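Local coordinates for TCR alpha chain (Gallus gallus, PDB 6LIR), which pairs with a TCR beta chain to form the chicken alpha-beta T-cell receptor, which probably recognises peptide antigens presented by MHC molecules, at residues 43-48 with 52-57; 72-77 with 103-108. One frame throughout, in Å; residues are numbered along the deposited sequence.

Contact 1. Residues 43-48 with 52-57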
loop_
_atom_site.group_PDB
_atom_site.type_symbol
_atom_site.label_atom_id
_atom_site.label_comp_id
_atom_site.label_asym_id
_atom_site.label_seq_id
_atom_site.Cartn_x
_atom_site.Cartn_y
_atom_site.Cartn_z
ATOM N N PHE A 43 11.562 -10.529 2.741
ATOM C CA PHE A 43 13.009 -10.656 2.858
ATOM C C PHE A 43 13.694 -10.458 1.508
ATOM O O PHE A 43 13.243 -10.977 0.484
ATOM C CB PHE A 43 13.369 -12.027 3.434
ATOM C CG PHE A 43 14.849 -12.276 3.537
ATOM C CD1 PHE A 43 15.612 -11.626 4.495
ATOM C CD2 PHE A 43 15.478 -13.163 2.676
ATOM C CE1 PHE A 43 16.975 -11.851 4.586
ATOM C CE2 PHE A 43 16.840 -13.392 2.761
ATOM C CZ PHE A 43 17.589 -12.738 3.717
ATOM N N LEU A 44 14.778 -9.682 1.506
ATOM C CA LEU A 44 15.561 -9.456 0.296
ATOM C C LEU A 44 16.952 -10.064 0.362
ATOM O O LEU A 44 17.334 -10.830 -0.531
ATOM C CB LEU A 44 15.690 -7.951 0.016
ATOM C CG LEU A 44 14.422 -7.130 -0.213
ATOM C CD1 LEU A 44 14.786 -5.674 -0.464
ATOM C CD2 LEU A 44 13.612 -7.696 -1.368
ATOM N N VAL A 45 17.728 -9.752 1.401
ATOM C CA VAL A 45 19.107 -10.216 1.491
ATOM C C VAL A 45 19.560 -10.104 2.941
ATOM O O VAL A 45 19.033 -9.302 3.716
ATOM C CB VAL A 45 20.017 -9.398 0.535
ATOM C CG1 VAL A 45 20.108 -7.950 0.989
ATOM C CG2 VAL A 45 21.400 -10.026 0.405
ATOM N N SER A 46 20.565 -10.895 3.303
ATOM C CA SER A 46 21.173 -10.837 4.622
ATOM C C SER A 46 22.675 -11.018 4.484
ATOM O O SER A 46 23.134 -11.833 3.679
ATOM C CB SER A 46 20.610 -11.913 5.553
ATOM O OG SER A 46 21.482 -12.116 6.648
ATOM N N ALA A 47 23.435 -10.269 5.281
ATOM C CA ALA A 47 24.887 -10.376 5.260
ATOM C C ALA A 47 25.444 -10.076 6.644
ATOM O O ALA A 47 24.809 -9.412 7.465
ATOM C CB ALA A 47 25.515 -9.429 4.232
ATOM N N VAL A 48 26.651 -10.584 6.891
ATOM C CA VAL A 48 27.378 -10.275 8.110
ATOM C C VAL A 48 28.521 -9.291 7.874
ATOM O O VAL A 48 28.903 -8.572 8.805
ATOM C CB VAL A 48 27.896 -11.561 8.794
ATOM C CG1 VAL A 48 26.742 -12.514 9.082
ATOM C CG2 VAL A 48 28.957 -12.241 7.939
ATOM N N LYS A 52 27.309 -8.098 -0.738
ATOM C CA LYS A 52 26.588 -9.290 -1.162
ATOM C C LYS A 52 25.600 -8.939 -2.269
ATOM O O LYS A 52 24.852 -7.962 -2.168
ATOM C CB LYS A 52 25.857 -9.950 0.014
ATOM C CG LYS A 52 25.322 -11.335 -0.315
ATOM C CD LYS A 52 24.687 -11.993 0.897
ATOM C CE LYS A 52 24.223 -13.408 0.587
ATOM N NZ LYS A 52 23.529 -14.024 1.759
ATOM N N GLU A 53 25.610 -9.747 -3.321
ATOM C CA GLU A 53 24.680 -9.601 -4.432
ATOM C C GLU A 53 23.249 -9.896 -4.007
ATOM O O GLU A 53 22.993 -10.746 -3.160
ATOM C CB GLU A 53 25.068 -10.521 -5.586
ATOM C CG GLU A 53 26.552 -10.538 -5.887
ATOM C CD GLU A 53 26.890 -9.851 -7.199
ATOM O OE1 GLU A 53 27.980 -10.127 -7.744
ATOM O OE2 GLU A 53 26.078 -9.029 -7.679
ATOM N N VAL A 54 22.305 -9.163 -4.584
ATOM C CA VAL A 54 20.887 -9.313 -4.283
ATOM C C VAL A 54 20.214 -9.842 -5.527
ATOM O O VAL A 54 20.328 -9.231 -6.598
ATOM C CB VAL A 54 20.244 -7.972 -3.876
ATOM C CG1 VAL A 54 18.774 -8.152 -3.534
ATOM C CG2 VAL A 54 21.027 -7.310 -2.758
ATOM N N PRO A 55 19.486 -10.958 -5.456
ATOM C CA PRO A 55 18.798 -11.463 -6.659
ATOM C C PRO A 55 17.694 -10.544 -7.146
ATOM O O PRO A 55 17.632 -10.212 -8.332
ATOM C CB PRO A 55 18.265 -12.838 -6.202
ATOM C CG PRO A 55 18.322 -12.809 -4.693
ATOM C CD PRO A 55 19.452 -11.919 -4.332
ATOM N N ASP A 56 16.832 -10.102 -6.239
ATOM C CA ASP A 56 15.642 -9.353 -6.609
ATOM C C ASP A 56 15.261 -8.413 -5.471
ATOM O O ASP A 56 14.983 -8.876 -4.356
ATOM C CB ASP A 56 14.505 -10.326 -6.941
ATOM C CG ASP A 56 13.232 -9.624 -7.382
ATOM O OD1 ASP A 56 13.309 -8.508 -7.939
ATOM O OD2 ASP A 56 12.142 -10.198 -7.175
ATOM N N PRO A 57 15.281 -7.088 -5.687
ATOM C CA PRO A 57 15.623 -6.400 -6.933
ATOM C C PRO A 57 17.125 -6.390 -7.162
ATOM O O PRO A 57 17.883 -6.235 -6.201
ATOM C CB PRO A 57 15.093 -4.983 -6.707
ATOM C CG PRO A 57 15.213 -4.789 -5.227
ATOM C CD PRO A 57 14.927 -6.138 -4.616
HETATM O O HOH W 1 16.194 -10.699 -3.211
HETATM O O HOH W 2 20.929 -13.366 1.570
#
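Leu-44, Val-45 and Ala-47 meet Lys-52, Val-54 and Pro-57 where two antiparallel strands of the V domain (174° between their axes) face each other 7.5 Å apart without backbone pairing. The buried side is packed by apolar side chains. Leu-44 turns its CG beside its own backbone N (chi1 -60°), which sends CD2 to within 3.8 Å of Pro-57 CD; the two side chains cross at about a right angle. The same methyl lies 3.5 Å from Asp-56 O, the carbonyl oxygen of the cis peptide bond to Pro-57. Val-45 and Val-54 also cross nearly perpendicularly, CG1 of the first meeting CG2 of the second at 3.9 Å. The solvent side is polar and watered. Fully extended, Lys-52 runs alongside Val-45, pointing the other way, its CD 3.9 Å from Val-45 CG2, and its NZ donates to Ser-46 O over 2.9 Å, at a C=O...N angle of 166°. One water accepts from both Lys-52 NZ and Ser-46 N; another donates to Leu-44 O. This is the C'-to-C'' connection of a V-set domain, with C'' (51-54) joined to the sheet of strand 59-63, as in other TCR V-alpha domains: through their backbones Leu-44 and Val-45 bond Trp-32 of strand 29-35 and Lys-52 bonds Leu-61, while Ser-46 OG bonds Asn-96 of the TCR beta chain.

Contact 2. Residues 72-77 with 103-108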
loop_
_atom_site.group_PDB
_atom_site.type_symbol
_atom_site.label_atom_id
_atom_site.label_comp_id
_atom_site.label_asym_id
_atom_site.label_seq_id
_atom_site.Cartn_x
_atom_site.Cartn_y
_atom_site.Cartn_z
ATOM N N LEU A 72 21.877 -0.453 0.634
ATOM C CA LEU A 72 21.253 -1.312 -0.358
ATOM C C LEU A 72 21.235 -0.574 -1.690
ATOM O O LEU A 72 20.575 0.463 -1.823
ATOM C CB LEU A 72 19.835 -1.697 0.058
ATOM C CG LEU A 72 19.142 -2.654 -0.910
ATOM C CD1 LEU A 72 19.838 -4.009 -0.905
ATOM C CD2 LEU A 72 17.665 -2.801 -0.575
ATOM N N TRP A 73 21.962 -1.102 -2.665
ATOM C CA TRP A 73 22.030 -0.512 -3.994
ATOM C C TRP A 73 21.105 -1.295 -4.911
ATOM O O TRP A 73 21.255 -2.511 -5.050
ATOM C CB TRP A 73 23.460 -0.531 -4.535
ATOM C CG TRP A 73 23.570 -0.145 -5.996
ATOM C CD1 TRP A 73 23.828 -0.977 -7.048
ATOM C CD2 TRP A 73 23.434 1.171 -6.552
ATOM N NE1 TRP A 73 23.861 -0.260 -8.226
ATOM C CE2 TRP A 73 23.622 1.059 -7.948
ATOM C CE3 TRP A 73 23.172 2.432 -6.007
ATOM C CZ2 TRP A 73 23.558 2.161 -8.802
ATOM C CZ3 TRP A 73 23.110 3.527 -6.858
ATOM C CH2 TRP A 73 23.301 3.382 -8.239
ATOM N N LEU A 74 20.133 -0.609 -5.501
ATOM C CA LEU A 74 19.267 -1.190 -6.519
ATOM C C LEU A 74 19.827 -0.798 -7.882
ATOM O O LEU A 74 19.869 0.386 -8.215
ATOM C CB LEU A 74 17.829 -0.697 -6.359
ATOM C CG LEU A 74 16.999 -1.237 -5.189
ATOM C CD1 LEU A 74 17.375 -0.563 -3.882
ATOM C CD2 LEU A 74 15.515 -1.051 -5.473
ATOM N N ALA A 75 20.248 -1.785 -8.670
ATOM C CA ALA A 75 20.998 -1.470 -9.884
ATOM C C ALA A 75 20.096 -1.065 -11.043
ATOM O O ALA A 75 20.534 -0.329 -11.936
ATOM C CB ALA A 75 21.858 -2.655 -10.301
ATOM N N ARG A 76 18.856 -1.534 -11.058
ATOM C CA ARG A 76 17.983 -1.309 -12.207
ATOM C C ARG A 76 16.529 -1.170 -11.790
ATOM O O ARG A 76 15.695 -1.994 -12.193
ATOM C CB ARG A 76 18.096 -2.423 -13.244
ATOM C CG ARG A 76 18.981 -2.015 -14.403
ATOM C CD ARG A 76 19.225 -3.161 -15.367
ATOM N NE ARG A 76 20.595 -3.140 -15.852
ATOM C CZ ARG A 76 21.592 -3.796 -15.270
ATOM N NH1 ARG A 76 21.360 -4.527 -14.182
ATOM N NH2 ARG A 76 22.815 -3.716 -15.764
ATOM N N PRO A 77 16.193 -0.186 -10.961
ATOM C CA PRO A 77 14.837 -0.121 -10.411
ATOM C C PRO A 77 13.787 0.016 -11.499
ATOM O O PRO A 77 13.931 0.801 -12.434
ATOM C CB PRO A 77 14.877 1.129 -9.519
ATOM C CG PRO A 77 16.344 1.490 -9.388
ATOM C CD PRO A 77 16.937 1.050 -10.689
ATOM N N THR A 103 12.518 3.268 4.325
ATOM C CA THR A 103 12.670 4.261 3.269
ATOM C C THR A 103 11.668 3.956 2.164
ATOM O O THR A 103 11.670 2.853 1.605
ATOM C CB THR A 103 14.100 4.270 2.729
ATOM O OG1 THR A 103 14.985 4.733 3.759
ATOM C CG2 THR A 103 14.210 5.203 1.522
ATOM N N ARG A 104 10.820 4.931 1.851
ATOM C CA ARG A 104 9.758 4.752 0.864
ATOM C C ARG A 104 10.318 5.110 -0.506
ATOM O O ARG A 104 10.551 6.286 -0.797
ATOM C CB ARG A 104 8.538 5.612 1.184
ATOM C CG ARG A 104 7.464 5.434 0.152
ATOM C CD ARG A 104 6.098 5.994 0.521
ATOM N NE ARG A 104 5.296 5.969 -0.652
ATOM C CZ ARG A 104 4.544 4.941 -1.053
ATOM N NH1 ARG A 104 3.834 4.945 -2.176
ATOM N NH2 ARG A 104 4.471 3.858 -0.290
ATOM N N LEU A 105 10.545 4.100 -1.343
ATOM C CA LEU A 105 11.129 4.322 -2.659
ATOM C C LEU A 105 10.030 4.547 -3.690
ATOM O O LEU A 105 9.068 3.777 -3.768
ATOM C CB LEU A 105 12.009 3.147 -3.090
ATOM C CG LEU A 105 12.547 3.268 -4.526
ATOM C CD1 LEU A 105 13.402 4.521 -4.675
ATOM C CD2 LEU A 105 13.318 2.026 -4.958
ATOM N N SER A 106 10.188 5.604 -4.476
ATOM C CA SER A 106 9.308 5.931 -5.587
ATOM C C SER A 106 10.121 5.813 -6.867
ATOM O O SER A 106 11.252 6.305 -6.928
ATOM C CB SER A 106 8.736 7.344 -5.446
ATOM O OG SER A 106 7.503 7.330 -4.750
ATOM N N VAL A 107 9.560 5.152 -7.874
ATOM C CA VAL A 107 10.256 4.919 -9.134
ATOM C C VAL A 107 9.408 5.518 -10.243
ATOM O O VAL A 107 8.279 5.071 -10.484
ATOM C CB VAL A 107 10.508 3.425 -9.384
ATOM C CG1 VAL A 107 11.159 3.211 -10.750
ATOM C CG2 VAL A 107 11.367 2.834 -8.276
ATOM N N GLN A 108 9.957 6.524 -10.921
ATOM C CA GLN A 108 9.224 7.263 -11.935
ATOM C C GLN A 108 9.513 6.693 -13.310
ATOM O O GLN A 108 10.665 6.755 -13.769
ATOM C CB GLN A 108 9.591 8.741 -11.893
ATOM C CG GLN A 108 9.082 9.458 -10.656
ATOM C CD GLN A 108 10.132 10.345 -10.027
ATOM O OE1 GLN A 108 10.272 10.391 -8.805
ATOM N NE2 GLN A 108 10.883 11.056 -10.861
#
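Leu-74 and Leu-105 meet end to end by their CD2 methyls across the interior of the V-domain sandwich, and Pro-77, from the loop after strand 69-74, meets Val-107 beside them. The leucine pair is an apolar contact, CD2 to CD2 at 3.8 Å. Leu-105 carries its CG opposite the backbone N (chi1 175°), which extends CD2 across to Leu-74. The second apolar contact is between a ring and a methyl, Pro-77 CB lying 4.1 Å from Val-107 CG2. There is also a marginal contact of a methyl with a backbone carbonyl: the other branch of Val-107, CG1, lies 4.0 Å from Pro-77 O, so the forked side chain touches both the ring and the main chain of the proline. Polar bonding between the segments is absent, and the pairing rests on hydrophobic burial: all four touching residues are buried, yet they share a modest 134 Å². The leucine pair is core packing of the two-sheet immunoglobulin sandwich, which the Cys-20 to Cys-87 disulfide also spans. Strand 69-74 lies between 16-21 and 59-63 in one sheet; 97-108 lies between 7-11 and 84-90 in the other. Tyr-85 of strand 84-90 touches both leucines, Ile-18 and Ile-16 of strand 16-21 touch Leu-74 and Leu-105 respectively, and Thr-10 of strand 7-11 touches both Pro-77 and Val-107.

How the contacts relate
Both contacts bridge the two sheets of one V domain, each with help from a loop that follows a strand, but at different depths. Contact 1 lies toward the edges, between strands 42-47 and 51-54, the outermost strands, within this chain, of the two sheets; half of its touching residues are buried, and water and a lysine complete its outer side. Contact 2 is wholly buried and apolar, its strands having neighbours on both sides, and covers less than half the area. Their centres lie 14 Å apart, and side chains connect them: Pro-57 CG packs on Leu-74 CD2 at 3.8 Å, while Leu-72 receives Val-54 and Leu-44. The hydrophobic side of contact 1 thus continues into the core that contact 2 spans.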